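PDB 2WAA: xylan esterase, putative, AXE2C from Cellvibrio japonicus, which removes acetyl groups from plant cell-wall polysaccharides, deacetylating xylan and glucomannan with equal efficiency. Local coordinates for residues S44-G49 and Q123-P128; A54-S59 and V112-L117; R104-H109 and V182-R187; F301-S306 and R327-Q332. All coordinates share one frame; numbering follows the deposited sequence.

Interaction 1: residues S44-G49 and Q123-P128; sequences STIVAG and QFLPAP
Val-47 and Phe-124 lie side by side and point the same way, the pairing expected at a non-hydrogen-bonded site of two antiparallel strands. Val-47 CG1 approaches Phe-124 CD1 to 3.4 Å, at a slant to the ring. CG of Phe-124 is turned anti to its carbonyl carbon (chi1 -72°), which carries the ring along the strand to Thr-45, whose OG1 meets the ring edge in plane, 3.4 Å from Phe-124 CD1. On the other face Ile-46 and Leu-125 cross at about a right angle, with CG2 of the isoleucine 3.9 Å from CD1 of the leucine. Ile-46 also slides past Pro-128 in the opposite direction, its CD1 resting near the proline CG, and Ser-44 OG lies 3.4 Å from Pro-128 CG. True strand pairing is short: Ala-48 N gives a nearly straight bond of 2.9 Å to Gln-123 O, and Leu-125 N reaches Ile-46 O by a more bent one. Beyond this the chains part, and a water accepts from Ile-46 N and donates to Leu-125 O. Strand 42-48 is bordered by strand 123-124 here and by strand 94-103 along its other edge, while Phe-124 packs inward on Leu-119 of strand 112-119 and Leu-52 of strand 51-58.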
loop_
_atom_site.group_PDB
_atom_site.type_symbol
_atom_site.label_atom_id
_atom_site.label_comp_id
_atom_site.label_asym_id
_atom_site.label_seq_id
_atom_site.Cartn_x
_atom_site.Cartn_y
_atom_site.Cartn_z
ATOM N N SER A 44 2.977 14.559 -0.978
ATOM C CA SER A 44 3.676 15.295 -2.034
ATOM C C SER A 44 3.355 16.771 -1.978
ATOM O O SER A 44 2.279 17.176 -1.540
ATOM C CB SER A 44 3.372 14.747 -3.447
ATOM O OG SER A 44 1.953 14.637 -3.745
ATOM N N THR A 45 4.271 17.573 -2.504
ATOM C CA THR A 45 4.085 19.022 -2.443
ATOM C C THR A 45 4.902 19.587 -3.617
ATOM O O THR A 45 5.889 18.984 -4.075
ATOM C CB THR A 45 4.555 19.627 -1.090
ATOM O OG1 THR A 45 4.422 21.051 -1.111
ATOM C CG2 THR A 45 6.051 19.329 -0.826
ATOM N N ILE A 46 4.489 20.754 -4.091
ATOM C CA ILE A 46 5.280 21.462 -5.129
ATOM C C ILE A 46 5.584 22.821 -4.490
ATOM O O ILE A 46 4.703 23.434 -3.877
ATOM C CB ILE A 46 4.465 21.685 -6.387
ATOM C CG1 ILE A 46 4.146 20.345 -7.079
ATOM C CG2 ILE A 46 5.253 22.493 -7.390
ATOM C CD1 ILE A 46 2.898 20.398 -7.900
ATOM N N VAL A 47 6.827 23.257 -4.550
ATOM C CA VAL A 47 7.217 24.473 -3.818
ATOM C C VAL A 47 8.066 25.394 -4.670
ATOM O O VAL A 47 8.657 24.954 -5.647
ATOM C CB VAL A 47 8.070 24.139 -2.554
ATOM C CG1 VAL A 47 7.212 23.379 -1.518
ATOM C CG2 VAL A 47 9.367 23.340 -2.904
ATOM N N ALA A 48 8.162 26.655 -4.275
ATOM C CA ALA A 48 9.116 27.595 -4.928
ATOM C C ALA A 48 10.103 27.966 -3.829
ATOM O O ALA A 48 9.728 28.624 -2.867
ATOM C CB ALA A 48 8.373 28.834 -5.470
ATOM N N GLY A 49 11.340 27.495 -3.932
ATOM C CA GLY A 49 12.345 27.757 -2.919
ATOM C C GLY A 49 13.635 26.986 -3.105
ATOM O O GLY A 49 13.810 26.252 -4.090
ATOM N N GLN A 123 7.109 30.244 -1.392
ATOM C CA GLN A 123 5.795 29.683 -1.086
ATOM C C GLN A 123 5.613 28.207 -1.458
ATOM O O GLN A 123 6.281 27.680 -2.370
ATOM C CB GLN A 123 4.722 30.473 -1.821
ATOM C CG GLN A 123 4.780 30.226 -3.326
ATOM C CD GLN A 123 3.740 31.019 -4.086
ATOM O OE1 GLN A 123 2.553 30.984 -3.758
ATOM N NE2 GLN A 123 4.169 31.719 -5.124
ATOM N N PHE A 124 4.695 27.557 -0.752
ATOM C CA PHE A 124 4.205 26.280 -1.207
ATOM C C PHE A 124 3.191 26.602 -2.328
ATOM O O PHE A 124 2.266 27.420 -2.134
ATOM C CB PHE A 124 3.482 25.565 -0.061
ATOM C CG PHE A 124 4.398 25.057 0.987
ATOM C CD1 PHE A 124 4.861 23.749 0.908
ATOM C CD2 PHE A 124 4.842 25.885 2.028
ATOM C CE1 PHE A 124 5.746 23.256 1.852
ATOM C CE2 PHE A 124 5.710 25.409 2.993
ATOM C CZ PHE A 124 6.172 24.100 2.926
ATOM N N LEU A 125 3.319 25.918 -3.458
ATOM C CA LEU A 125 2.336 26.034 -4.544
ATOM C C LEU A 125 1.139 25.086 -4.286
ATOM O O LEU A 125 1.184 24.339 -3.318
ATOM C CB LEU A 125 3.061 25.769 -5.859
ATOM C CG LEU A 125 4.201 26.794 -6.130
ATOM C CD1 LEU A 125 4.993 26.353 -7.328
ATOM C CD2 LEU A 125 3.623 28.169 -6.391
ATOM N N PRO A 126 0.058 25.152 -5.110
ATOM C CA PRO A 126 -1.108 24.289 -4.936
ATOM C C PRO A 126 -0.675 22.834 -4.957
ATOM O O PRO A 126 0.264 22.465 -5.679
ATOM C CB PRO A 126 -1.969 24.563 -6.187
ATOM C CG PRO A 126 -1.619 25.998 -6.543
ATOM C CD PRO A 126 -0.099 26.031 -6.286
ATOM N N ALA A 127 -1.371 22.043 -4.147
ATOM C CA ALA A 127 -1.097 20.612 -4.059
ATOM C C ALA A 127 -1.053 19.898 -5.414
ATOM O O ALA A 127 -1.865 20.184 -6.331
ATOM C CB ALA A 127 -2.158 19.943 -3.157
ATOM N N PRO A 128 -0.153 18.913 -5.535
ATOM C CA PRO A 128 -0.158 18.120 -6.748
ATOM C C PRO A 128 -1.561 17.543 -6.939
ATOM O O PRO A 128 -2.218 17.200 -5.988
ATOM C CB PRO A 128 0.845 16.995 -6.442
ATOM C CG PRO A 128 1.789 17.580 -5.416
ATOM C CD PRO A 128 1.023 18.648 -4.666
HETATM O O HOH W 1 2.107 21.841 -2.695
#

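Interaction 2: residues A54-S59 and V112-L117; sequences AEMQSS and VTLKQL
Gln-57 and Lys-115 cross above the face of an antiparallel strand pair, their ends joined by a water; these contacts hold for one of two modelled conformers of Gln-57. From CB the chain runs to Gln-57 CG, which sits 3.8 Å from Thr-113 CB as the two side chains travel side by side. It then extends (chi2 177°) and brings Gln-57 CD to 3.6 Å from Lys-115 CE. At the tip Gln-57 NE2 touches Lys-115 CE at 3.3 Å, while OE1 accepts from the water, which in turn accepts from Lys-115 NZ. The lysine nitrogen also binds Gln-83, and Glu-55 is held by Gln-83 and Thr-85. Thr-113 N donates to Gln-57 O, but farther on Lys-115 and Gln-116 together face Glu-55 in a classic beta bulge: Lys-115 N gives 2.8 Å to Glu-55 O, and Glu-55 N binds Gln-116 O. The reverse face is largely apolar. There Leu-114 CD1 lies 3.6 Å from Ala-54 CB and also meets Met-56 CG, whereas Met-56 CE reaches Val-112 CG1. This face turns into the beta domain, where Leu-114 packs on Leu-43 of strand 42-48 and Met-56 on Ile-65 of strand 63-69; strand 84-91 flanks strand 51-58 on its other edge.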
loop_
_atom_site.group_PDB
_atom_site.type_symbol
_atom_site.label_atom_id
_atom_site.label_comp_id
_atom_site.label_asym_id
_atom_site.label_seq_id
_atom_site.Cartn_x
_atom_site.Cartn_y
_atom_site.Cartn_z
ATOM N N ALA A 54 11.729 18.276 6.579
ATOM C CA ALA A 54 10.563 17.722 7.262
ATOM C C ALA A 54 10.952 17.216 8.644
ATOM O O ALA A 54 12.035 16.652 8.815
ATOM C CB ALA A 54 10.053 16.571 6.453
ATOM N N GLU A 55 10.052 17.372 9.612
ATOM C CA GLU A 55 10.253 16.771 10.932
ATOM C C GLU A 55 9.563 15.394 10.913
ATOM O O GLU A 55 8.323 15.329 10.730
ATOM C CB GLU A 55 9.609 17.647 12.000
ATOM C CG GLU A 55 10.337 19.002 12.145
ATOM C CD GLU A 55 11.817 18.834 12.398
ATOM O OE1 GLU A 55 12.178 18.058 13.300
ATOM O OE2 GLU A 55 12.621 19.526 11.737
ATOM N N MET A 56 10.329 14.329 11.072
ATOM C CA MET A 56 9.762 12.991 10.984
ATOM C C MET A 56 10.256 12.121 12.116
ATOM O O MET A 56 11.228 12.452 12.785
ATOM C CB MET A 56 10.126 12.328 9.643
ATOM C CG MET A 56 9.795 13.225 8.463
ATOM S SD MET A 56 9.961 12.363 6.893
ATOM C CE MET A 56 8.470 11.349 6.922
ATOM N N GLN A 57 9.567 11.000 12.328
ATOM C CA GLN A 57 9.948 10.030 13.372
ATOM C C GLN A 57 9.256 8.717 13.014
ATOM O O GLN A 57 8.202 8.760 12.361
ATOM C CB GLN A 57 9.510 10.535 14.762
ATOM C CG GLN A 57 8.043 10.843 14.912
ATOM C CD GLN A 57 7.619 11.282 16.361
ATOM O OE1 GLN A 57 8.443 11.452 17.266
ATOM N NE2 GLN A 57 6.324 11.465 16.551
ATOM N N SER A 58 9.782 7.577 13.459
ATOM C CA SER A 58 9.047 6.317 13.312
ATOM C C SER A 58 8.890 5.696 14.712
ATOM O O SER A 58 9.612 6.087 15.640
ATOM C CB SER A 58 9.756 5.361 12.367
ATOM O OG SER A 58 10.930 4.841 12.972
ATOM N N SER A 59 7.957 4.776 14.897
ATOM C CA SER A 59 7.687 4.326 16.257
ATOM C C SER A 59 8.771 3.436 16.811
ATOM O O SER A 59 8.986 3.431 18.045
ATOM C CB SER A 59 6.357 3.595 16.348
ATOM O OG SER A 59 6.367 2.564 15.397
ATOM N N VAL A 112 5.030 5.712 10.903
ATOM C CA VAL A 112 5.862 6.904 10.678
ATOM C C VAL A 112 4.998 8.125 10.872
ATOM O O VAL A 112 3.831 8.107 10.501
ATOM C CB VAL A 112 6.381 6.901 9.244
ATOM C CG1 VAL A 112 6.988 8.304 8.844
ATOM C CG2 VAL A 112 7.418 5.772 9.044
ATOM N N THR A 113 5.568 9.206 11.424
ATOM C CA THR A 113 4.815 10.445 11.590
ATOM C C THR A 113 5.581 11.556 10.857
ATOM O O THR A 113 6.801 11.679 11.006
ATOM C CB THR A 113 4.712 10.798 13.092
ATOM O OG1 THR A 113 3.938 9.782 13.745
ATOM C CG2 THR A 113 4.080 12.234 13.303
ATOM N N LEU A 114 4.861 12.333 10.055
ATOM C CA LEU A 114 5.408 13.542 9.478
ATOM C C LEU A 114 4.733 14.638 10.266
ATOM O O LEU A 114 3.496 14.687 10.318
ATOM C CB LEU A 114 5.005 13.657 8.004
ATOM C CG LEU A 114 5.308 15.043 7.430
ATOM C CD1 LEU A 114 6.792 15.328 7.494
ATOM C CD2 LEU A 114 4.770 15.112 5.970
ATOM N N LYS A 115 5.508 15.514 10.906
ATOM C CA LYS A 115 4.882 16.578 11.741
ATOM C C LYS A 115 4.666 17.898 10.994
ATOM O O LYS A 115 3.593 18.509 11.069
ATOM C CB LYS A 115 5.735 16.859 12.988
ATOM C CG LYS A 115 5.851 15.622 13.847
ATOM C CD LYS A 115 6.473 15.945 15.220
ATOM C CE LYS A 115 6.412 14.715 16.145
ATOM N NZ LYS A 115 7.069 14.992 17.466
ATOM N N GLN A 116 5.705 18.338 10.290
ATOM C CA GLN A 116 5.618 19.668 9.626
ATOM C C GLN A 116 6.754 19.776 8.626
ATOM O O GLN A 116 7.694 18.977 8.679
ATOM C CB GLN A 116 5.617 20.829 10.673
ATOM C CG GLN A 116 6.657 20.701 11.695
ATOM C CD GLN A 116 6.589 21.758 12.875
ATOM O OE1 GLN A 116 7.541 21.837 13.635
ATOM N NE2 GLN A 116 5.498 22.502 13.022
ATOM N N LEU A 117 6.625 20.692 7.667
ATOM C CA LEU A 117 7.643 20.927 6.632
ATOM C C LEU A 117 8.035 22.390 6.710
ATOM O O LEU A 117 7.139 23.253 6.871
ATOM C CB LEU A 117 7.033 20.708 5.240
ATOM C CG LEU A 117 6.518 19.353 4.771
ATOM C CD1 LEU A 117 5.995 19.445 3.311
ATOM C CD2 LEU A 117 7.650 18.306 4.897
HETATM O O HOH W 2 6.619 12.919 19.221
#

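Interaction 3: residues R104-H109 and V182-R187; sequences RSENWH and VCWGGR. With ACT (acetate ion), chain B; ACT (acetate ion), chain C.
A type II turn from Trp-184 to Arg-187, beside the active site of this SGNH-type esterase, is gripped by Glu-106 from the beta domain. Glu-106 OE1 takes Gly-185 N on its syn lone pair, in a nearly straight bond of 2.8 Å, and its other oxygen accepts from Trp-161, holding both carboxylate oxygens. Gly-186 follows in the turn and is inferred to stabilise the transition state, as in an oxyanion hole. CG of Glu-106 stands between the backbone N and the carbonyl carbon (chi1 58°), with the chain extended toward the turn. Asn-107 CB sits over the six-membered ring of Trp-184, 3.6 Å from its centroid in a CH-pi contact, and the asparagine amide runs within 6° of parallel to the indole. A water accepts from N and ND2 of Asn-107 and donates to Cys-183 O, while Asn-107 OD1 accepts from Gln-111 and Gly-211. The opposite indole face is met by the Arg-187 guanidinium. Gly-186 N binds an acetate, probably from the crystallisation liquor; bonds to Ser-141, Asn-236 and His-316 also involve acetate, consistent with the inferred catalytic pocket. The contact joins the loop between strands 94-103 and 112-119 to the turn that follows strand 177-183, an outermost strand of the parallel sheet.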
loop_
_atom_site.group_PDB
_atom_site.type_symbol
_atom_site.label_atom_id
_atom_site.label_comp_id
_atom_site.label_asym_id
_atom_site.label_seq_id
_atom_site.Cartn_x
_atom_site.Cartn_y
_atom_site.Cartn_z
ATOM N N ARG A 104 7.869 3.139 2.492
ATOM C CA ARG A 104 8.266 1.814 1.979
ATOM C C ARG A 104 7.862 0.725 2.936
ATOM O O ARG A 104 7.610 -0.397 2.500
ATOM C CB ARG A 104 9.789 1.708 1.802
ATOM C CG ARG A 104 10.360 2.701 0.749
ATOM C CD ARG A 104 11.880 2.922 0.998
ATOM N NE ARG A 104 12.670 1.693 0.925
ATOM C CZ ARG A 104 13.167 1.181 -0.201
ATOM N NH1 ARG A 104 12.936 1.746 -1.404
ATOM N NH2 ARG A 104 13.907 0.056 -0.141
ATOM N N SER A 105 7.866 1.033 4.230
ATOM C CA SER A 105 7.572 0.052 5.281
ATOM C C SER A 105 6.110 -0.321 5.397
ATOM O O SER A 105 5.257 0.344 4.826
ATOM C CB SER A 105 8.139 0.539 6.615
ATOM O OG SER A 105 9.546 0.332 6.569
ATOM N N GLU A 106 5.812 -1.400 6.134
ATOM C CA GLU A 106 4.412 -1.706 6.477
ATOM C C GLU A 106 4.236 -1.660 7.999
ATOM O O GLU A 106 5.183 -1.467 8.738
ATOM C CB GLU A 106 3.981 -3.089 5.956
ATOM C CG GLU A 106 4.843 -4.237 6.494
ATOM C CD GLU A 106 4.315 -5.603 6.055
ATOM O OE1 GLU A 106 3.338 -6.057 6.676
ATOM O OE2 GLU A 106 4.873 -6.204 5.078
ATOM N N ASN A 107 3.012 -1.839 8.459
ATOM C CA ASN A 107 2.685 -1.629 9.883
ATOM C C ASN A 107 3.543 -2.334 10.924
ATOM O O ASN A 107 3.881 -1.717 11.947
ATOM C CB ASN A 107 1.235 -2.007 10.119
ATOM C CG ASN A 107 0.264 -0.882 9.724
ATOM O OD1 ASN A 107 0.128 0.064 10.471
ATOM N ND2 ASN A 107 -0.459 -1.027 8.581
ATOM N N TRP A 108 3.902 -3.607 10.710
ATOM C CA TRP A 108 4.671 -4.269 11.747
ATOM C C TRP A 108 6.060 -3.660 11.894
ATOM O O TRP A 108 6.673 -3.790 12.968
ATOM C CB TRP A 108 4.696 -5.814 11.619
ATOM C CG TRP A 108 5.527 -6.419 10.491
ATOM C CD1 TRP A 108 5.038 -6.935 9.316
ATOM C CD2 TRP A 108 6.934 -6.633 10.460
ATOM N NE1 TRP A 108 6.066 -7.432 8.552
ATOM C CE2 TRP A 108 7.236 -7.276 9.237
ATOM C CE3 TRP A 108 7.972 -6.374 11.357
ATOM C CZ2 TRP A 108 8.542 -7.636 8.871
ATOM C CZ3 TRP A 108 9.291 -6.729 10.988
ATOM C CH2 TRP A 108 9.549 -7.338 9.736
ATOM N N HIS A 109 6.573 -3.007 10.850
ATOM C CA HIS A 109 7.847 -2.311 10.988
ATOM C C HIS A 109 7.704 -1.155 11.964
ATOM O O HIS A 109 8.618 -0.854 12.707
ATOM C CB HIS A 109 8.285 -1.692 9.659
ATOM C CG HIS A 109 8.491 -2.685 8.556
ATOM N ND1 HIS A 109 8.998 -2.313 7.328
ATOM C CD2 HIS A 109 8.273 -4.029 8.488
ATOM C CE1 HIS A 109 9.080 -3.383 6.543
ATOM N NE2 HIS A 109 8.652 -4.434 7.225
ATOM N N VAL A 182 -3.714 -1.930 1.382
ATOM C CA VAL A 182 -4.207 -2.247 2.740
ATOM C C VAL A 182 -3.886 -3.727 2.882
ATOM O O VAL A 182 -4.625 -4.581 2.403
ATOM C CB VAL A 182 -5.717 -1.921 2.896
ATOM C CG1 VAL A 182 -6.297 -2.490 4.228
ATOM C CG2 VAL A 182 -5.904 -0.396 2.874
ATOM N N CYS A 183 -2.740 -4.006 3.489
ATOM C CA CYS A 183 -2.141 -5.341 3.436
ATOM C C CYS A 183 -1.333 -5.506 4.716
ATOM O O CYS A 183 -0.920 -4.514 5.343
ATOM C CB CYS A 183 -1.264 -5.489 2.197
ATOM S SG CYS A 183 -0.121 -4.049 2.000
ATOM N N TRP A 184 -1.087 -6.753 5.098
ATOM C CA TRP A 184 -0.302 -7.024 6.309
ATOM C C TRP A 184 0.427 -8.339 6.104
ATOM O O TRP A 184 -0.219 -9.397 5.898
ATOM C CB TRP A 184 -1.240 -7.117 7.524
ATOM C CG TRP A 184 -0.530 -6.893 8.841
ATOM C CD1 TRP A 184 0.445 -7.665 9.371
ATOM C CD2 TRP A 184 -0.779 -5.850 9.783
ATOM N NE1 TRP A 184 0.844 -7.178 10.594
ATOM C CE2 TRP A 184 0.109 -6.041 10.856
ATOM C CE3 TRP A 184 -1.641 -4.748 9.803
ATOM C CZ2 TRP A 184 0.141 -5.195 11.958
ATOM C CZ3 TRP A 184 -1.597 -3.889 10.896
ATOM C CH2 TRP A 184 -0.707 -4.121 11.960
ATOM N N GLY A 185 1.749 -8.314 6.163
ATOM C CA GLY A 185 2.491 -9.565 5.988
ATOM C C GLY A 185 2.101 -10.669 6.966
ATOM O O GLY A 185 1.895 -10.430 8.169
ATOM N N GLY A 186 2.072 -11.897 6.458
ATOM C CA GLY A 186 1.791 -13.064 7.291
ATOM C C GLY A 186 0.319 -13.294 7.602
ATOM O O GLY A 186 -0.021 -14.361 8.111
ATOM N N ARG A 187 -0.556 -12.335 7.247
ATOM C CA ARG A 187 -1.980 -12.390 7.559
ATOM C C ARG A 187 -2.833 -12.993 6.439
ATOM O O ARG A 187 -2.426 -12.971 5.288
ATOM C CB ARG A 187 -2.493 -11.004 7.936
ATOM C CG ARG A 187 -1.715 -10.403 9.098
ATOM C CD ARG A 187 -2.036 -11.080 10.489
ATOM N NE ARG A 187 -1.131 -10.490 11.497
ATOM C CZ ARG A 187 -1.420 -9.381 12.196
ATOM N NH1 ARG A 187 -2.595 -8.752 12.016
ATOM N NH2 ARG A 187 -0.535 -8.896 13.065
HETATM C C ACT B . 1.636 -12.344 12.102
HETATM O O ACT B . 1.346 -11.753 13.184
HETATM O OXT ACT B . 1.755 -13.594 12.164
HETATM C CH3 ACT B . 1.832 -11.603 10.812
HETATM C C ACT C . 3.131 -13.279 3.226
HETATM O O ACT C . 4.246 -13.547 3.795
HETATM O OXT ACT C . 2.419 -12.428 3.808
HETATM C CH3 ACT C . 2.673 -13.915 1.940
HETATM O O HOH W 3 0.661 -3.294 7.110
#

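Interaction 4: residues F301-S306 and R327-Q332; sequences FYASSS and RELTPQ
The side-chain amide of Gln-332 meets the backbone of Ser-304 by its edge, using both its oxygen and its nitrogen. OE1 accepts from Ser-304 N on a lone pair in the carbonyl plane, and Gln-332 NE2 gives a bond of 2.9 Å to Ser-304 O, which lies 4° from the amide plane. Gln-332 NE2 also gives 3.1 Å to Glu-328 O, one turn back in the helix; that oxygen lies in the amide plane, although NE2 stands above the carbonyl plane. Three bonds therefore fix the rotation of the amide. The extended chain of Gln-332 (chi2 -180°) carries the amide across to Ser-304. Farther along, in the given one of two conformers, Glu-328 OE1 takes Ser-306 N on its syn lone pair at 3.0 Å; the contact of OE2 with Ser-306 OG is modelled too short to be relied on. Beside the Gln-332 amide, Ala-303 CB packs on Leu-329 CD1 at 3.9 Å, and the leucine continues onto Tyr-167 and Thr-171 of helix 167-174. The arrangement belongs to the alpha/beta sandwich of SGNH hydrolases: the last strand of the parallel sheet, 300-302, runs into a loop that is clasped by the C-terminal helix 319-337 lying against the sheet.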
loop_
_atom_site.group_PDB
_atom_site.type_symbol
_atom_site.label_atom_id
_atom_site.label_comp_id
_atom_site.label_asym_id
_atom_site.label_seq_id
_atom_site.Cartn_x
_atom_site.Cartn_y
_atom_site.Cartn_z
ATOM N N PHE A 301 -15.559 -9.793 -9.924
ATOM C CA PHE A 301 -14.920 -10.505 -11.049
ATOM C C PHE A 301 -13.674 -11.216 -10.565
ATOM O O PHE A 301 -13.287 -11.098 -9.421
ATOM C CB PHE A 301 -14.568 -9.500 -12.167
ATOM C CG PHE A 301 -15.794 -8.839 -12.737
ATOM C CD1 PHE A 301 -16.541 -9.498 -13.684
ATOM C CD2 PHE A 301 -16.288 -7.670 -12.192
ATOM C CE1 PHE A 301 -17.752 -8.947 -14.162
ATOM C CE2 PHE A 301 -17.446 -7.104 -12.667
ATOM C CZ PHE A 301 -18.197 -7.749 -13.649
ATOM N N TYR A 302 -13.063 -11.961 -11.484
ATOM C CA TYR A 302 -11.874 -12.756 -11.228
ATOM C C TYR A 302 -10.771 -12.361 -12.211
ATOM O O TYR A 302 -11.058 -12.124 -13.382
ATOM C CB TYR A 302 -12.205 -14.245 -11.447
ATOM C CG TYR A 302 -10.961 -15.146 -11.336
ATOM C CD1 TYR A 302 -10.286 -15.258 -10.134
ATOM C CD2 TYR A 302 -10.463 -15.847 -12.434
ATOM C CE1 TYR A 302 -9.162 -16.029 -10.014
ATOM C CE2 TYR A 302 -9.301 -16.634 -12.310
ATOM C CZ TYR A 302 -8.681 -16.712 -11.087
ATOM O OH TYR A 302 -7.539 -17.469 -10.870
ATOM N N ALA A 303 -9.515 -12.318 -11.766
ATOM C CA ALA A 303 -8.383 -12.181 -12.670
ATOM C C ALA A 303 -7.425 -13.351 -12.426
ATOM O O ALA A 303 -7.123 -13.648 -11.277
ATOM C CB ALA A 303 -7.645 -10.867 -12.422
ATOM N N SER A 304 -6.960 -13.999 -13.480
ATOM C CA SER A 304 -6.062 -15.128 -13.287
ATOM C C SER A 304 -4.628 -14.629 -13.170
ATOM O O SER A 304 -4.259 -13.547 -13.647
ATOM C CB SER A 304 -6.174 -16.124 -14.471
ATOM O OG SER A 304 -5.920 -15.478 -15.712
ATOM N N SER A 305 -3.770 -15.458 -12.611
ATOM C CA SER A 305 -2.384 -15.027 -12.578
ATOM C C SER A 305 -1.447 -16.192 -12.566
ATOM O O SER A 305 -1.879 -17.333 -12.337
ATOM C CB SER A 305 -2.166 -14.261 -11.324
ATOM O OG SER A 305 -2.571 -15.097 -10.282
ATOM N N SER A 306 -0.181 -15.887 -12.814
ATOM C CA SER A 306 0.848 -16.888 -12.844
ATOM C C SER A 306 1.390 -17.020 -11.445
ATOM O O SER A 306 1.416 -16.057 -10.696
ATOM C CB SER A 306 2.016 -16.440 -13.748
ATOM O OG SER A 306 1.602 -16.494 -15.101
ATOM N N ARG A 327 2.149 -6.588 -15.459
ATOM C CA ARG A 327 1.868 -6.822 -16.903
ATOM C C ARG A 327 0.766 -7.872 -17.174
ATOM O O ARG A 327 0.036 -7.798 -18.205
ATOM C CB ARG A 327 3.162 -7.198 -17.631
ATOM C CG ARG A 327 4.161 -6.047 -17.695
ATOM C CD ARG A 327 5.296 -6.411 -18.660
ATOM N NE ARG A 327 6.045 -7.596 -18.245
ATOM C CZ ARG A 327 7.179 -7.547 -17.537
ATOM N NH1 ARG A 327 7.685 -6.383 -17.167
ATOM N NH2 ARG A 327 7.797 -8.660 -17.209
ATOM N N GLU A 328 0.617 -8.860 -16.284
ATOM C CA GLU A 328 -0.403 -9.879 -16.466
ATOM C C GLU A 328 -1.760 -9.414 -16.000
ATOM O O GLU A 328 -2.780 -9.768 -16.581
ATOM C CB GLU A 328 -0.050 -11.150 -15.687
ATOM C CG GLU A 328 0.904 -12.070 -16.361
ATOM C CD GLU A 328 0.903 -13.429 -15.689
ATOM O OE1 GLU A 328 0.306 -13.577 -14.596
ATOM O OE2 GLU A 328 1.479 -14.361 -16.257
ATOM N N LEU A 329 -1.759 -8.631 -14.922
ATOM C CA LEU A 329 -2.990 -8.217 -14.262
ATOM C C LEU A 329 -3.615 -7.033 -15.022
ATOM O O LEU A 329 -4.818 -6.985 -15.210
ATOM C CB LEU A 329 -2.662 -7.791 -12.827
ATOM C CG LEU A 329 -3.736 -7.086 -12.015
ATOM C CD1 LEU A 329 -4.964 -8.036 -11.907
ATOM C CD2 LEU A 329 -3.214 -6.748 -10.634
ATOM N N THR A 330 -2.772 -6.077 -15.425
ATOM C CA THR A 330 -3.230 -4.781 -15.958
ATOM C C THR A 330 -4.203 -4.971 -17.127
ATOM O O THR A 330 -5.302 -4.421 -17.093
ATOM C CB THR A 330 -2.024 -3.852 -16.301
ATOM O OG1 THR A 330 -1.328 -3.519 -15.068
ATOM C CG2 THR A 330 -2.530 -2.551 -16.969
ATOM N N PRO A 331 -3.850 -5.818 -18.119
ATOM C CA PRO A 331 -4.784 -6.018 -19.253
ATOM C C PRO A 331 -6.165 -6.568 -18.871
ATOM O O PRO A 331 -7.170 -6.185 -19.478
ATOM C CB PRO A 331 -4.053 -7.041 -20.157
ATOM C CG PRO A 331 -2.622 -7.010 -19.747
ATOM C CD PRO A 331 -2.582 -6.545 -18.289
ATOM N N GLN A 332 -6.205 -7.452 -17.872
ATOM C CA GLN A 332 -7.446 -7.994 -17.399
ATOM C C GLN A 332 -8.269 -6.906 -16.701
ATOM O O GLN A 332 -9.485 -6.829 -16.916
ATOM C CB GLN A 332 -7.197 -9.164 -16.454
ATOM C CG GLN A 332 -6.466 -10.341 -17.123
ATOM C CD GLN A 332 -6.251 -11.488 -16.120
ATOM O OE1 GLN A 332 -7.200 -12.202 -15.757
ATOM N NE2 GLN A 332 -5.011 -11.653 -15.661
#

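How the interactions relate
Interactions 1 and 2 both build the N-terminal beta domain and share its apolar interior: Leu-117 of interaction 2 packs against Phe-124 and Thr-45 of interaction 1, and strand 112-119 leads into 123-124. Each is a partly buried strand pairing, carried by backbone bonds with apolar side chains inward. Interaction 3, the most buried, lies nearer the centre of the chain and joins the beta domain to the catalytic domain through a carboxylate, an indole face and a water. Interaction 4, partly buried like 1 and 2, lies in the catalytic domain at the opposite edge of the parallel sheet reached by interaction 3, with centres 23 Å apart, and relies on side-chain amide and carboxylate groups gripping a loop.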